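Local coordinates for relaxosome protein TraM (Escherichia coli, PDB 4QPO) that binds plasmid DNA through its N-terminal ribbon-helix-helix domain as part of the relaxosome, which prepares the F plasmid origin of transfer for conjugation, at residues A[16-21]-A[35-40]. Numbering follows the deposited sequence.
Sequences NAIIEK and SATASM
T37 reaches from helix 34-52 toward I18 and I19, neighbours on helix 9-23, and is the one residue of its segment that does the touching. The contact is small, burying 98 Å² in all, and rests on van der Waals packing.

CG2 of T37 meets CG2 of I18 at 4.0 Å, branch methyl against branch methyl, while the two side chains slant across one another. A chi1 near -60° (-60° in I18, -68° in T37) sets CG1 of I18 and OG1 of T37 beside the backbone N and leaves each CG2 anti to it. This brings the two methyls together, while the longer CG1-CD1 branch of I18 leads away; I18 also packs on M53 of the second subunit. A beta-branched residue suits each place, because its methyl sits close to the backbone and has little freedom to move.

The second part brings a polar atom beside a hydrocarbon: OG1 of T37 lies 4.4 Å from CG1 of I19, a loose approach without polar bonding. The hydroxyl instead makes a weak hydrogen bond to the carbonyl O of S33, one turn back, which partly offsets the cost of burying the oxygen. I19 extends onward to V32 and F34, covering the start of helix 34-52, and T37 itself also touches I15 and V32.

The CA atoms of I19 and T37 stand 7.5 Å apart, a spacing that a small side chain such as threonine can span to the isoleucines. This packing joins the two helices of the ribbon-helix-helix unit, whose strand 2-6 gives one strand of the ribbon, the other coming from a second subunit as in this fold. Its chemistry, methyl contacts with the hydroxyl turned to the backbone carbonyl of S33, is consistent with nonpolar packing, and not directional bonds, holding these two segments together.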
loop_
_atom_site.group_PDB
_atom_site.type_symbol
_atom_site.label_atom_id
_atom_site.label_comp_id
_atom_site.label_asym_id
_atom_site.label_seq_id
_atom_site.Cartn_x
_atom_site.Cartn_y
_atom_site.Cartn_z
ATOM N N ASN A 16 11.975 13.485 3.426
ATOM C CA ASN A 16 13.378 13.886 3.418
ATOM C C ASN A 16 14.322 12.697 3.382
ATOM O O ASN A 16 15.313 12.706 2.651
ATOM C CB ASN A 16 13.685 14.746 4.634
ATOM C CG ASN A 16 13.163 16.153 4.486
ATOM O OD1 ASN A 16 12.891 16.606 3.375
ATOM N ND2 ASN A 16 13.041 16.867 5.606
ATOM N N ALA A 17 14.013 11.678 4.179
ATOM C CA ALA A 17 14.832 10.469 4.236
ATOM C C ALA A 17 14.796 9.720 2.900
ATOM O O ALA A 17 15.788 9.124 2.490
ATOM C CB ALA A 17 14.368 9.569 5.361
ATOM N N ILE A 18 13.652 9.755 2.225
ATOM C CA ILE A 18 13.554 9.171 0.893
ATOM C C ILE A 18 14.536 9.874 -0.012
ATOM O O ILE A 18 15.338 9.227 -0.672
ATOM C CB ILE A 18 12.145 9.291 0.278
ATOM C CG1 ILE A 18 11.104 8.595 1.148
ATOM C CG2 ILE A 18 12.127 8.700 -1.133
ATOM C CD1 ILE A 18 11.249 7.118 1.168
ATOM N N ILE A 19 14.461 11.204 -0.019
ATOM C CA ILE A 19 15.355 12.055 -0.797
ATOM C C ILE A 19 16.824 11.665 -0.591
ATOM O O ILE A 19 17.575 11.506 -1.554
ATOM C CB ILE A 19 15.173 13.549 -0.422
ATOM C CG1 ILE A 19 13.765 14.036 -0.779
ATOM C CG2 ILE A 19 16.228 14.403 -1.110
ATOM C CD1 ILE A 19 13.473 15.448 -0.315
ATOM N N GLU A 20 17.212 11.495 0.671
ATOM C CA GLU A 20 18.587 11.154 1.035
ATOM C C GLU A 20 18.998 9.767 0.543
ATOM O O GLU A 20 20.096 9.585 0.012
ATOM C CB GLU A 20 18.766 11.236 2.553
ATOM C CG GLU A 20 19.068 12.625 3.072
ATOM C CD GLU A 20 20.502 13.051 2.800
ATOM O OE1 GLU A 20 21.340 12.174 2.489
ATOM O OE2 GLU A 20 20.794 14.262 2.901
ATOM N N LYS A 21 18.115 8.793 0.739
ATOM C CA LYS A 21 18.373 7.414 0.334
ATOM C C LYS A 21 18.485 7.290 -1.189
ATOM O O LYS A 21 19.246 6.461 -1.701
ATOM C CB LYS A 21 17.271 6.495 0.868
ATOM C CG LYS A 21 17.529 5.010 0.673
ATOM C CD LYS A 21 16.546 4.183 1.483
ATOM C CE LYS A 21 16.918 2.709 1.474
ATOM N NZ LYS A 21 16.137 1.907 2.469
ATOM N N SER A 35 9.189 18.025 -3.778
ATOM C CA SER A 35 7.896 18.045 -4.458
ATOM C C SER A 35 7.740 16.855 -5.382
ATOM O O SER A 35 6.696 16.236 -5.418
ATOM C CB SER A 35 7.726 19.342 -5.255
ATOM O OG SER A 35 7.633 20.453 -4.386
ATOM N N ALA A 36 8.788 16.550 -6.137
ATOM C CA ALA A 36 8.735 15.449 -7.088
ATOM C C ALA A 36 8.408 14.149 -6.365
ATOM O O ALA A 36 7.566 13.373 -6.816
ATOM C CB ALA A 36 10.052 15.331 -7.844
ATOM N N THR A 37 9.061 13.943 -5.224
ATOM C CA THR A 37 8.868 12.757 -4.409
ATOM C C THR A 37 7.473 12.734 -3.791
ATOM O O THR A 37 6.784 11.715 -3.842
ATOM C CB THR A 37 9.944 12.672 -3.304
ATOM O OG1 THR A 37 11.204 12.424 -3.919
ATOM C CG2 THR A 37 9.656 11.540 -2.338
ATOM N N ALA A 38 7.064 13.862 -3.220
ATOM C CA ALA A 38 5.738 14.012 -2.649
ATOM C C ALA A 38 4.655 13.722 -3.680
ATOM O O ALA A 38 3.684 13.035 -3.403
ATOM C CB ALA A 38 5.564 15.426 -2.089
ATOM N N SER A 39 4.837 14.260 -4.873
ATOM C CA SER A 39 3.871 14.101 -5.941
ATOM C C SER A 39 3.824 12.643 -6.379
ATOM O O SER A 39 2.757 12.083 -6.667
ATOM C CB SER A 39 4.248 15.036 -7.094
ATOM O OG SER A 39 3.516 14.736 -8.261
ATOM N N MET A 40 4.993 12.016 -6.388
ATOM C CA MET A 40 5.107 10.619 -6.762
ATOM C C MET A 40 4.397 9.747 -5.746
ATOM O O MET A 40 3.778 8.752 -6.099
ATOM C CB MET A 40 6.581 10.203 -6.878
ATOM C CG MET A 40 6.797 8.833 -7.513
ATOM S SD MET A 40 7.846 7.750 -6.521
ATOM C CE MET A 40 6.735 7.403 -5.178
#